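Local coordinates for protein malate dehydrogenase (Picrophilus torridus, PDB 4BGV) that probably catalyses the reversible NAD-dependent oxidation of malate to oxaloacetate, a step of the tricarboxylic acid cycle, at residues A[97-108]-A[124-134]; A[140-148]-A[278-286]. One frame throughout, in Å; residues are numbered along the deposited sequence.

Contact 1 (A[97-108]-A[124-134])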
ATOM      1  N   LEU A  97       9.459  33.130 -19.136  1.00 29.10           N
ATOM      2  CA  LEU A  97       9.222  32.139 -20.181  1.00 27.67           C
ATOM      3  C   LEU A  97      10.499  31.939 -20.988  1.00 25.44           C
ATOM      4  O   LEU A  97      10.900  30.815 -21.260  1.00 23.31           O
ATOM      5  CB  LEU A  97       8.096  32.595 -21.116  1.00 26.09           C
ATOM      6  CG  LEU A  97       7.650  31.556 -22.155  1.00 24.59           C
ATOM      7  CD1 LEU A  97       6.715  30.546 -21.532  1.00 27.40           C
ATOM      8  CD2 LEU A  97       7.006  32.201 -23.381  1.00 25.54           C
ATOM      9  N   LEU A  98      11.137  33.044 -21.361  1.00 25.87           N
ATOM     10  CA  LEU A  98      12.377  32.988 -22.129  1.00 25.57           C
ATOM     11  C   LEU A  98      13.502  32.294 -21.368  1.00 27.54           C
ATOM     12  O   LEU A  98      14.209  31.448 -21.926  1.00 25.79           O
ATOM     13  CB  LEU A  98      12.806  34.394 -22.564  1.00 29.40           C
ATOM     14  CG  LEU A  98      11.930  34.893 -23.714  1.00 32.23           C
ATOM     15  CD1 LEU A  98      12.249  36.331 -24.073  1.00 31.67           C
ATOM     16  CD2 LEU A  98      12.097  33.981 -24.925  1.00 28.73           C
ATOM     17  N   LYS A  99      13.659  32.650 -20.097  1.00 27.56           N
ATOM     18  CA  LYS A  99      14.652  32.005 -19.239  1.00 28.63           C
ATOM     19  C   LYS A  99      14.442  30.498 -19.206  1.00 26.88           C
ATOM     20  O   LYS A  99      15.388  29.718 -19.337  1.00 27.05           O
ATOM     21  CB  LYS A  99      14.576  32.556 -17.816  1.00 44.77           C
ATOM     22  CG  LYS A  99      15.576  31.920 -16.852  1.00 52.00           C
ATOM     23  CD  LYS A  99      17.016  32.225 -17.261  1.00 57.28           C
ATOM     24  CE  LYS A  99      18.026  31.569 -16.325  1.00 62.15           C
ATOM     25  NZ  LYS A  99      19.440  31.924 -16.672  1.00 65.41           N
ATOM     26  N   ASN A 100      13.195  30.083 -19.023  1.00 18.96           N
ATOM     27  CA  ASN A 100      12.922  28.658 -18.913  1.00 17.29           C
ATOM     28  C   ASN A 100      13.070  27.926 -20.247  1.00 18.64           C
ATOM     29  O   ASN A 100      13.517  26.785 -20.271  1.00 16.66           O
ATOM     30  CB  ASN A 100      11.553  28.403 -18.274  1.00 16.05           C
ATOM     31  CG  ASN A 100      11.585  28.568 -16.772  1.00 18.06           C
ATOM     32  OD1 ASN A 100      12.611  28.312 -16.130  1.00 18.78           O
ATOM     33  ND2 ASN A 100      10.478  29.016 -16.204  1.00 18.24           N
ATOM     34  N   ILE A 101      12.703  28.579 -21.353  1.00 18.09           N
ATOM     35  CA  ILE A 101      12.861  27.965 -22.669  1.00 20.71           C
ATOM     36  C   ILE A 101      14.340  27.635 -22.919  1.00 21.52           C
ATOM     37  O   ILE A 101      14.676  26.568 -23.446  1.00 16.69           O
ATOM     38  CB  ILE A 101      12.279  28.864 -23.799  1.00 18.69           C
ATOM     39  CG1 ILE A 101      10.748  28.796 -23.783  1.00 21.76           C
ATOM     40  CG2 ILE A 101      12.774  28.412 -25.157  1.00 19.68           C
ATOM     41  CD1 ILE A 101      10.069  29.860 -24.630  1.00 24.98           C
ATOM     42  N   GLY A 102      15.220  28.547 -22.509  1.00 21.70           N
ATOM     43  CA  GLY A 102      16.649  28.336 -22.647  1.00 21.67           C
ATOM     44  C   GLY A 102      17.114  27.153 -21.819  1.00 21.82           C
ATOM     45  O   GLY A 102      17.954  26.376 -22.263  1.00 19.11           O
ATOM     46  N   ILE A 103      16.569  27.022 -20.612  1.00 19.77           N
ATOM     47  CA  ILE A 103      16.889  25.887 -19.752  1.00 18.52           C
ATOM     48  C   ILE A 103      16.414  24.575 -20.397  1.00 17.31           C
ATOM     49  O   ILE A 103      17.144  23.582 -20.410  1.00 15.11           O
ATOM     50  CB  ILE A 103      16.284  26.072 -18.339  1.00 20.45           C
ATOM     51  CG1 ILE A 103      16.940  27.267 -17.639  1.00 20.34           C
ATOM     52  CG2 ILE A 103      16.469  24.822 -17.497  1.00 17.88           C
ATOM     53  CD1 ILE A 103      16.221  27.714 -16.383  1.00 21.70           C
ATOM     54  N   MET A 104      15.217  24.586 -20.976  1.00 14.55           N
ATOM     55  CA  MET A 104      14.696  23.391 -21.641  1.00 13.60           C
ATOM     56  C   MET A 104      15.558  23.029 -22.843  1.00 15.94           C
ATOM     57  O   MET A 104      15.770  21.849 -23.121  1.00 14.55           O
ATOM     58  CB  MET A 104      13.238  23.586 -22.100  1.00 13.14           C
ATOM     59  CG  MET A 104      12.220  23.816 -20.981  1.00 15.15           C
ATOM     60  SD  MET A 104      12.123  22.466 -19.781  1.00 13.19           S
ATOM     61  CE  MET A 104      13.175  23.103 -18.486  1.00 16.02           C
ATOM     62  N   LYS A 105      16.043  24.043 -23.559  1.00 18.78           N
ATOM     63  CA  LYS A 105      16.897  23.804 -24.719  1.00 13.09           C
ATOM     64  C   LYS A 105      18.159  23.035 -24.303  1.00 15.28           C
ATOM     65  O   LYS A 105      18.491  22.013 -24.905  1.00 14.33           O
ATOM     66  CB  LYS A 105      17.239  25.112 -25.465  1.00 13.85           C
ATOM     67  CG  LYS A 105      18.032  24.893 -26.756  1.00 16.31           C
ATOM     68  CD  LYS A 105      18.046  26.146 -27.652  1.00 18.96           C
ATOM     69  CE  LYS A 105      18.804  25.898 -28.967  1.00 19.77           C
ATOM     70  NZ  LYS A 105      20.256  25.607 -28.746  1.00 17.45           N
ATOM     71  N   SER A 106      18.843  23.501 -23.264  1.00 16.82           N
ATOM     72  CA  SER A 106      20.057  22.823 -22.826  1.00 17.33           C
ATOM     73  C   SER A 106      19.761  21.464 -22.183  1.00 16.30           C
ATOM     74  O   SER A 106      20.516  20.509 -22.378  1.00 16.19           O
ATOM     75  CB  SER A 106      20.896  23.708 -21.894  1.00 25.73           C
ATOM     76  OG  SER A 106      20.267  23.866 -20.636  1.00 35.27           O
ATOM     77  N   VAL A 107      18.673  21.374 -21.415  1.00 13.92           N
ATOM     78  CA  VAL A 107      18.260  20.082 -20.867  1.00 13.95           C
ATOM     79  C   VAL A 107      17.934  19.089 -21.981  1.00 13.95           C
ATOM     80  O   VAL A 107      18.378  17.938 -21.944  1.00 14.44           O
ATOM     81  CB  VAL A 107      17.078  20.201 -19.872  1.00 15.97           C
ATOM     82  CG1 VAL A 107      16.442  18.844 -19.622  1.00 15.07           C
ATOM     83  CG2 VAL A 107      17.560  20.800 -18.547  1.00 16.01           C
ATOM     84  N   GLY A 108      17.182  19.541 -22.984  1.00 14.17           N
ATOM     85  CA  GLY A 108      16.816  18.682 -24.101  1.00 13.99           C
ATOM     86  C   GLY A 108      18.015  18.223 -24.911  1.00 13.47           C
ATOM     87  O   GLY A 108      18.055  17.088 -25.404  1.00 12.43           O
ATOM     88  N   THR A 124       8.229  21.816 -15.684  1.00 15.27           N
ATOM     89  CA  THR A 124       8.494  23.256 -15.727  1.00 15.58           C
ATOM     90  C   THR A 124       7.340  24.047 -16.381  1.00 16.05           C
ATOM     91  O   THR A 124       6.931  23.750 -17.503  1.00 17.89           O
ATOM     92  CB  THR A 124       9.820  23.514 -16.483  1.00 19.90           C
ATOM     93  OG1 THR A 124      10.850  22.653 -15.961  1.00 20.59           O
ATOM     94  CG2 THR A 124      10.261  24.969 -16.341  1.00 19.33           C
ATOM     95  N   ASN A 125       6.805  25.036 -15.672  1.00 19.33           N
ATOM     96  CA  ASN A 125       5.618  25.774 -16.126  1.00 23.37           C
ATOM     97  C   ASN A 125       5.956  26.969 -17.043  1.00 22.97           C
ATOM     98  O   ASN A 125       6.952  27.650 -16.828  1.00 21.22           O
ATOM     99  CB  ASN A 125       4.791  26.223 -14.907  1.00 26.94           C
ATOM    100  CG  ASN A 125       3.589  27.089 -15.278  1.00 33.85           C
ATOM    101  OD1 ASN A 125       2.521  26.581 -15.629  1.00 38.15           O
ATOM    102  ND2 ASN A 125       3.754  28.407 -15.176  1.00 37.95           N
ATOM    103  N   PRO A 126       5.142  27.209 -18.090  1.00 21.25           N
ATOM    104  CA  PRO A 126       3.996  26.405 -18.529  1.00 21.55           C
ATOM    105  C   PRO A 126       4.468  25.172 -19.284  1.00 19.03           C
ATOM    106  O   PRO A 126       5.222  25.280 -20.253  1.00 16.22           O
ATOM    107  CB  PRO A 126       3.252  27.349 -19.470  1.00 20.60           C
ATOM    108  CG  PRO A 126       4.332  28.208 -20.049  1.00 23.26           C
ATOM    109  CD  PRO A 126       5.341  28.395 -18.944  1.00 22.08           C
ATOM    110  N   ALA A 127       4.006  24.009 -18.847  1.00 15.83           N
ATOM    111  CA  ALA A 127       4.564  22.757 -19.318  1.00 16.66           C
ATOM    112  C   ALA A 127       4.202  22.440 -20.764  1.00 20.17           C
ATOM    113  O   ALA A 127       4.894  21.655 -21.410  1.00 20.85           O
ATOM    114  CB  ALA A 127       4.169  21.597 -18.373  1.00 17.42           C
ATOM    115  N   ASP A 128       3.137  23.035 -21.294  1.00 14.59           N
ATOM    116  CA  ASP A 128       2.872  22.794 -22.707  1.00 17.29           C
ATOM    117  C   ASP A 128       3.988  23.419 -23.552  1.00 15.52           C
ATOM    118  O   ASP A 128       4.584  22.739 -24.396  1.00 16.97           O
ATOM    119  CB  ASP A 128       1.480  23.252 -23.148  1.00 17.70           C
ATOM    120  CG  ASP A 128       1.062  24.568 -22.530  1.00 24.75           C
ATOM    121  OD1 ASP A 128       1.947  25.324 -22.061  1.00 25.19           O
ATOM    122  OD2 ASP A 128      -0.168  24.843 -22.523  1.00 21.41           O
ATOM    123  N   ILE A 129       4.319  24.677 -23.277  1.00 11.96           N
ATOM    124  CA  ILE A 129       5.408  25.341 -24.003  1.00 11.95           C
ATOM    125  C   ILE A 129       6.763  24.699 -23.705  1.00 12.09           C
ATOM    126  O   ILE A 129       7.604  24.562 -24.599  1.00 15.32           O
ATOM    127  CB  ILE A 129       5.501  26.865 -23.693  1.00 14.57           C
ATOM    128  CG1 ILE A 129       4.113  27.498 -23.686  1.00 13.87           C
ATOM    129  CG2 ILE A 129       6.447  27.577 -24.684  1.00 16.92           C
ATOM    130  CD1 ILE A 129       3.290  27.242 -24.971  1.00 15.69           C
ATOM    131  N   MET A 130       7.000  24.342 -22.449  1.00 13.35           N
ATOM    132  CA  MET A 130       8.276  23.731 -22.078  1.00 14.77           C
ATOM    133  C   MET A 130       8.435  22.339 -22.691  1.00 15.56           C
ATOM    134  O   MET A 130       9.547  21.950 -23.040  1.00 13.10           O
ATOM    135  CB  MET A 130       8.472  23.697 -20.556  1.00 15.56           C
ATOM    136  CG  MET A 130       8.558  25.084 -19.926  1.00 12.58           C
ATOM    137  SD  MET A 130       9.731  26.186 -20.738  1.00 16.85           S
ATOM    138  CE  MET A 130       8.790  27.703 -20.790  1.00 21.59           C
ATOM    139  N   ALA A 131       7.332  21.599 -22.836  1.00 10.38           N
ATOM    140  CA  ALA A 131       7.361  20.337 -23.568  1.00 13.27           C
ATOM    141  C   ALA A 131       7.699  20.571 -25.038  1.00 11.56           C
ATOM    142  O   ALA A 131       8.460  19.820 -25.650  1.00 12.73           O
ATOM    143  CB  ALA A 131       6.016  19.587 -23.433  1.00 13.69           C
ATOM    144  N   TYR A 132       7.117  21.618 -25.611  1.00 14.03           N
ATOM    145  CA  TYR A 132       7.429  22.004 -26.985  1.00 11.64           C
ATOM    146  C   TYR A 132       8.919  22.311 -27.130  1.00 11.90           C
ATOM    147  O   TYR A 132       9.568  21.843 -28.065  1.00 14.78           O
ATOM    148  CB  TYR A 132       6.560  23.194 -27.395  1.00 12.14           C
ATOM    149  CG  TYR A 132       6.701  23.622 -28.837  1.00 12.81           C
ATOM    150  CD1 TYR A 132       6.462  22.728 -29.888  1.00 13.92           C
ATOM    151  CD2 TYR A 132       7.065  24.918 -29.151  1.00 15.49           C
ATOM    152  CE1 TYR A 132       6.592  23.130 -31.211  1.00 14.11           C
ATOM    153  CE2 TYR A 132       7.194  25.328 -30.462  1.00 20.97           C
ATOM    154  CZ  TYR A 132       6.955  24.435 -31.485  1.00 20.70           C
ATOM    155  OH  TYR A 132       7.089  24.868 -32.779  1.00 19.89           O
ATOM    156  N   ALA A 133       9.476  23.043 -26.170  1.00 12.64           N
ATOM    157  CA  ALA A 133      10.908  23.333 -26.193  1.00 13.39           C
ATOM    158  C   ALA A 133      11.756  22.061 -26.064  1.00 14.33           C
ATOM    159  O   ALA A 133      12.773  21.911 -26.743  1.00 13.55           O
ATOM    160  CB  ALA A 133      11.273  24.333 -25.098  1.00 12.35           C
ATOM    161  N   ILE A 134      11.345  21.155 -25.183  1.00 11.53           N
ATOM    162  CA  ILE A 134      12.074  19.895 -25.013  1.00 15.51           C
ATOM    163  C   ILE A 134      12.072  19.111 -26.331  1.00 15.95           C
ATOM    164  O   ILE A 134      13.089  18.527 -26.727  1.00 14.90           O
ATOM    165  CB  ILE A 134      11.497  19.053 -23.849  1.00 14.81           C
ATOM    166  CG1 ILE A 134      11.867  19.676 -22.493  1.00 15.01           C
ATOM    167  CG2 ILE A 134      11.992  17.595 -23.907  1.00 13.03           C
ATOM    168  CD1 ILE A 134      13.379  19.603 -22.130  1.00 10.58           C
TER
HETATM  169  O   HOH W   1       8.058  29.898 -17.672  1.00 21.51           O
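One face of the N100 amide is covered by the T124 methyl, whose CG2 stands 3.9 Å from N100 CG and nearly as close to OD1 and ND2. At its nitrogen end, ND2 gives a 3.0 Å bond to a water that donates in turn to N125 O; OD1 takes the backbone N-H of L85. The amide is therefore fixed in its rotation without any direct hydrogen bond between the segments. Beside it, M130 bends at chi2 and chi3 and enters as a knob among L97, N100, I101 and M104: its CE lies 3.6 Å from L97 CD1, while M104 CG crosses at about a right angle, 3.4 Å from M130 SD. M104, likewise bent, brings CE tip to tip with T124 OG1, which is bonded to A83 O. With M104 cut back to an alanine, M130 SD, I134 CG1 and T124 would probably lose that packing partner and a gap would open between the helices. The axes of segments 97-108 and 127-134 pass 8.5 Å apart, crossing at -38°. The T124-N125-P126 segment, with a cis peptide before P126 at the helix N-cap, is characteristic of the LDH/MDH superfamily; N100, T124 and N125 probably bind NAD, and N125 lies beside H180, the likely proton acceptor.

Contact 2 (A[140-148]-A[278-286])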
ATOM      1  N   ILE A 140      13.324  14.057 -29.876  1.00 15.64           N
ATOM      2  CA  ILE A 140      12.594  12.857 -29.482  1.00 15.73           C
ATOM      3  C   ILE A 140      11.241  12.827 -30.191  1.00 14.53           C
ATOM      4  O   ILE A 140      10.620  13.875 -30.388  1.00 12.86           O
ATOM      5  CB  ILE A 140      12.451  12.810 -27.939  1.00 12.92           C
ATOM      6  CG1 ILE A 140      13.790  12.396 -27.319  1.00 16.27           C
ATOM      7  CG2 ILE A 140      11.318  11.872 -27.492  1.00 11.76           C
ATOM      8  CD1 ILE A 140      13.836  12.527 -25.813  1.00 17.44           C
ATOM      9  N   SER A 141      10.809  11.644 -30.617  1.00 12.92           N
ATOM     10  CA  SER A 141       9.512  11.508 -31.272  1.00 15.53           C
ATOM     11  C   SER A 141       8.429  12.064 -30.343  1.00 15.16           C
ATOM     12  O   SER A 141       8.375  11.718 -29.161  1.00 13.62           O
ATOM     13  CB  SER A 141       9.240  10.045 -31.654  1.00 17.84           C
ATOM     14  OG  SER A 141       8.203   9.945 -32.617  1.00 15.00           O
ATOM     15  N   PRO A 142       7.591  12.972 -30.867  1.00 11.49           N
ATOM     16  CA  PRO A 142       6.794  13.839 -29.986  1.00 11.12           C
ATOM     17  C   PRO A 142       5.741  13.125 -29.128  1.00 12.25           C
ATOM     18  O   PRO A 142       5.345  13.675 -28.097  1.00 13.81           O
ATOM     19  CB  PRO A 142       6.128  14.821 -30.956  1.00 18.58           C
ATOM     20  CG  PRO A 142       6.245  14.193 -32.310  1.00 16.33           C
ATOM     21  CD  PRO A 142       7.514  13.393 -32.276  1.00 13.86           C
ATOM     22  N   GLU A 143       5.317  11.930 -29.529  1.00 13.03           N
ATOM     23  CA  GLU A 143       4.413  11.145 -28.693  1.00 11.92           C
ATOM     24  C   GLU A 143       5.093  10.685 -27.392  1.00 12.89           C
ATOM     25  O   GLU A 143       4.418  10.221 -26.469  1.00 12.27           O
ATOM     26  CB  GLU A 143       3.851   9.938 -29.462  1.00 17.30           C
ATOM     27  CG  GLU A 143       4.754   8.689 -29.455  1.00 19.30           C
ATOM     28  CD  GLU A 143       5.886   8.747 -30.484  1.00 19.70           C
ATOM     29  OE1 GLU A 143       5.979   9.748 -31.224  1.00 17.45           O
ATOM     30  OE2 GLU A 143       6.683   7.781 -30.565  1.00 19.84           O
ATOM     31  N   ARG A 144       6.418  10.816 -27.312  1.00 10.67           N
ATOM     32  CA  ARG A 144       7.151  10.314 -26.145  1.00 11.75           C
ATOM     33  C   ARG A 144       7.388  11.407 -25.113  1.00 12.16           C
ATOM     34  O   ARG A 144       8.076  11.194 -24.111  1.00 13.92           O
ATOM     35  CB  ARG A 144       8.475   9.650 -26.566  1.00 13.17           C
ATOM     36  CG  ARG A 144       8.225   8.461 -27.485  1.00 13.90           C
ATOM     37  CD  ARG A 144       9.471   8.003 -28.240  1.00 20.42           C
ATOM     38  NE  ARG A 144      10.374   7.216 -27.409  1.00 23.59           N
ATOM     39  CZ  ARG A 144      10.205   5.928 -27.117  1.00 25.77           C
ATOM     40  NH1 ARG A 144       9.142   5.278 -27.571  1.00 24.80           N
ATOM     41  NH2 ARG A 144      11.101   5.290 -26.356  1.00 20.30           N
ATOM     42  N   ILE A 145       6.780  12.569 -25.350  1.00  9.92           N
ATOM     43  CA  ILE A 145       6.914  13.713 -24.455  1.00  9.21           C
ATOM     44  C   ILE A 145       5.527  14.152 -23.988  1.00 10.68           C
ATOM     45  O   ILE A 145       4.635  14.386 -24.811  1.00  9.44           O
ATOM     46  CB  ILE A 145       7.591  14.912 -25.181  1.00  9.57           C
ATOM     47  CG1 ILE A 145       8.953  14.492 -25.752  1.00 14.34           C
ATOM     48  CG2 ILE A 145       7.762  16.082 -24.238  1.00 13.24           C
ATOM     49  CD1 ILE A 145       9.553  15.500 -26.764  1.00 10.29           C
ATOM     50  N   ILE A 146       5.337  14.242 -22.674  1.00  8.68           N
ATOM     51  CA  ILE A 146       4.080  14.781 -22.134  1.00  8.53           C
ATOM     52  C   ILE A 146       4.349  15.827 -21.051  1.00 11.13           C
ATOM     53  O   ILE A 146       5.360  15.760 -20.365  1.00 14.06           O
ATOM     54  CB  ILE A 146       3.152  13.662 -21.583  1.00  9.59           C
ATOM     55  CG1 ILE A 146       3.826  12.886 -20.454  1.00 11.26           C
ATOM     56  CG2 ILE A 146       2.771  12.690 -22.702  1.00 13.15           C
ATOM     57  CD1 ILE A 146       2.923  11.757 -19.879  1.00 13.63           C
ATOM     58  N   GLY A 147       3.438  16.792 -20.908  1.00 10.27           N
ATOM     59  CA  GLY A 147       3.594  17.857 -19.936  1.00 10.00           C
ATOM     60  C   GLY A 147       2.576  17.792 -18.803  1.00  9.55           C
ATOM     61  O   GLY A 147       1.407  17.481 -19.023  1.00  9.88           O
ATOM     62  N   LEU A 148       3.022  18.075 -17.583  1.00  9.82           N
ATOM     63  CA  LEU A 148       2.120  18.138 -16.434  1.00  8.85           C
ATOM     64  C   LEU A 148       1.135  19.283 -16.612  1.00 12.43           C
ATOM     65  O   LEU A 148       1.529  20.401 -16.887  1.00 14.67           O
ATOM     66  CB  LEU A 148       2.902  18.367 -15.135  1.00  8.03           C
ATOM     67  CG  LEU A 148       2.005  18.669 -13.936  1.00 10.71           C
ATOM     68  CD1 LEU A 148       1.197  17.432 -13.503  1.00 11.48           C
ATOM     69  CD2 LEU A 148       2.825  19.258 -12.762  1.00 11.68           C
ATOM     70  N   ILE A 278      -5.354  12.109 -22.662  1.00  8.23           N
ATOM     71  CA  ILE A 278      -4.530  11.115 -23.337  1.00 11.09           C
ATOM     72  C   ILE A 278      -4.502   9.783 -22.578  1.00 11.15           C
ATOM     73  O   ILE A 278      -4.676   9.758 -21.359  1.00 10.84           O
ATOM     74  CB  ILE A 278      -3.076  11.610 -23.546  1.00 11.38           C
ATOM     75  CG1 ILE A 278      -2.407  11.947 -22.207  1.00 10.28           C
ATOM     76  CG2 ILE A 278      -3.033  12.793 -24.533  1.00 11.62           C
ATOM     77  CD1 ILE A 278      -0.897  12.115 -22.324  1.00 10.20           C
ATOM     78  N   LYS A 279      -4.308   8.685 -23.312  1.00  8.52           N
ATOM     79  CA  LYS A 279      -3.997   7.392 -22.700  1.00  7.52           C
ATOM     80  C   LYS A 279      -2.473   7.300 -22.579  1.00 11.50           C
ATOM     81  O   LYS A 279      -1.765   7.436 -23.572  1.00 12.31           O
ATOM     82  CB  LYS A 279      -4.520   6.227 -23.560  1.00  8.00           C
ATOM     83  CG  LYS A 279      -4.299   4.855 -22.901  1.00 10.86           C
ATOM     84  CD  LYS A 279      -4.498   3.675 -23.869  1.00 12.56           C
ATOM     85  CE  LYS A 279      -5.858   3.711 -24.525  1.00 13.25           C
ATOM     86  NZ  LYS A 279      -6.170   2.431 -25.255  1.00 13.97           N
ATOM     87  N   ILE A 280      -1.975   7.089 -21.363  1.00  9.23           N
ATOM     88  CA  ILE A 280      -0.538   7.088 -21.094  1.00  8.67           C
ATOM     89  C   ILE A 280      -0.033   5.664 -20.915  1.00  8.01           C
ATOM     90  O   ILE A 280      -0.462   4.960 -20.003  1.00  8.78           O
ATOM     91  CB  ILE A 280      -0.217   7.870 -19.813  1.00  7.54           C
ATOM     92  CG1 ILE A 280      -0.806   9.279 -19.884  1.00 10.65           C
ATOM     93  CG2 ILE A 280       1.313   7.931 -19.589  1.00  6.57           C
ATOM     94  CD1 ILE A 280      -0.663  10.054 -18.594  1.00 12.94           C
ATOM     95  N   GLY A 281       0.868   5.235 -21.786  1.00  8.70           N
ATOM     96  CA  GLY A 281       1.382   3.878 -21.708  1.00 11.45           C
ATOM     97  C   GLY A 281       2.881   3.811 -21.882  1.00 11.90           C
ATOM     98  O   GLY A 281       3.557   4.851 -21.872  1.00  9.91           O
ATOM     99  N   LYS A 282       3.402   2.594 -22.084  1.00 10.79           N
ATOM    100  CA  LYS A 282       4.848   2.396 -22.197  0.50 12.81           C
ATOM    101  C   LYS A 282       5.465   3.139 -23.380  1.00 13.65           C
ATOM    102  O   LYS A 282       6.669   3.386 -23.397  1.00 16.31           O
ATOM    103  CB  LYS A 282       5.207   0.905 -22.261  0.50 13.14           C
ATOM    104  CG  LYS A 282       4.461   0.121 -23.333  0.50 16.43           C
ATOM    105  CD  LYS A 282       4.895  -1.348 -23.331  0.50 19.38           C
ATOM    106  CE  LYS A 282       3.939  -2.221 -24.132  0.50 23.51           C
ATOM    107  NZ  LYS A 282       3.787  -1.752 -25.539  0.50 22.48           N
ATOM    108  N   ASN A 283       4.645   3.499 -24.367  1.00  9.37           N
ATOM    109  CA  ASN A 283       5.169   4.225 -25.522  1.00 12.87           C
ATOM    110  C   ASN A 283       4.997   5.750 -25.416  1.00 16.39           C
ATOM    111  O   ASN A 283       5.310   6.480 -26.361  1.00 19.24           O
ATOM    112  CB  ASN A 283       4.526   3.734 -26.832  1.00 17.19           C
ATOM    113  CG  ASN A 283       4.780   2.261 -27.107  1.00 25.56           C
ATOM    114  OD1 ASN A 283       3.862   1.525 -27.469  1.00 34.37           O
ATOM    115  ND2 ASN A 283       6.019   1.828 -26.944  1.00 21.71           N
ATOM    116  N   GLY A 284       4.481   6.221 -24.283  1.00 12.02           N
ATOM    117  CA  GLY A 284       4.167   7.631 -24.107  1.00 12.09           C
ATOM    118  C   GLY A 284       2.692   7.893 -24.370  1.00  9.51           C
ATOM    119  O   GLY A 284       1.827   7.269 -23.740  1.00 12.22           O
ATOM    120  N   VAL A 285       2.395   8.809 -25.291  1.00  8.76           N
ATOM    121  CA  VAL A 285       0.998   9.054 -25.680  1.00 10.41           C
ATOM    122  C   VAL A 285       0.515   7.911 -26.559  1.00 14.15           C
ATOM    123  O   VAL A 285       1.011   7.741 -27.673  1.00 11.57           O
ATOM    124  CB  VAL A 285       0.847  10.380 -26.455  1.00 10.24           C
ATOM    125  CG1 VAL A 285      -0.597  10.554 -26.943  1.00  9.94           C
ATOM    126  CG2 VAL A 285       1.242  11.537 -25.563  1.00 11.64           C
ATOM    127  N   GLU A 286      -0.412   7.095 -26.053  1.00 10.33           N
ATOM    128  CA  GLU A 286      -0.889   5.969 -26.860  1.00 13.87           C
ATOM    129  C   GLU A 286      -2.188   6.253 -27.587  1.00 13.01           C
ATOM    130  O   GLU A 286      -2.554   5.549 -28.532  1.00 11.22           O
ATOM    131  CB  GLU A 286      -0.984   4.714 -26.007  1.00 19.51           C
ATOM    132  CG  GLU A 286       0.337   4.499 -25.299  1.00 25.03           C
ATOM    133  CD  GLU A 286       0.625   3.067 -24.974  1.00 25.88           C
ATOM    134  OE1 GLU A 286      -0.331   2.259 -24.917  1.00 27.86           O
ATOM    135  OE2 GLU A 286       1.819   2.759 -24.766  1.00 20.51           O
TER
HETATM  136  O   HOH W   2       6.671   5.811 -28.706  1.00 14.09           O
HETATM  137  O   HOH W   3       9.145   3.008 -25.630  1.00 36.11           O
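I146 and V285 cross obliquely, methyl against methyl: I146 CG2 and V285 CG2 are 3.4 Å apart, closer than carbons usually pack. I146 CG2 also meets I278 CD1 at 3.7 Å, coming at it on a slant. With chi1 at 60°, I146 places its longer branch between the backbone N and the carbonyl carbon, and CD1 at the end of that branch reaches I280. One isoleucine thus spreads its two branches over both strands of the hairpin.

Just before it, the backbone makes the direct polar link. V285 N donates to E143 O over 2.7 Å, with a straight N-H...O angle and the donor in the carbonyl plane. G284 CA comes up to the same oxygen as a C-H...O contact. A side chain on G284 would run into E143 O, and the backbone angles there call for glycine in any case, so the N283-G284 end of the type I turn can come close to E143 and R144.

Further out, E143 and R144 turn their charged ends to a shared water. It donates to E143 OE2 and to N283 O and accepts from R144 NH1 at 2.8 Å, lying in the guanidinium plane at its edge. The other carboxylate oxygen, E143 OE1, takes the S141 hydroxyl through its syn lone pair, which helps to hold the group's rotation. R144 bends at chi3, and its NH2 is bonded to E117 O.

Strand 145-147 runs alongside strand 119-122 in the parallel Rossmann sheet, where I146 makes backbone hydrogen bonds to I120 and V122, and G147 makes one to A256 of strand 251-259. I146 and I280 also pack on helix 232-246, through M241 and I245. The contact thus joins the nucleotide-binding sheet to the antiparallel hairpin of strands 272-281 and 284-288.

Going from the N terminus, helix 93-114 leads into strand 119-122 and then helix 127-138, and contact 1 closes this short excursion of 15 residues within the NAD-binding domain. The chain then turns through residues 140-144 into strand 145-147, and this segment opens contact 2; it closes only 129 residues later, in the hairpin of the C-terminal domain. The two are in series, neither nesting nor crossing, with centres about 17 Å apart. They still meet: A127 CB is 3.3 Å from L148 O, and A131 packs on I145. Helix 127-138 thus has helix 93-114 on one part of its surface and strand 145-147 on another, and the strand in turn meets the C-terminal hairpin.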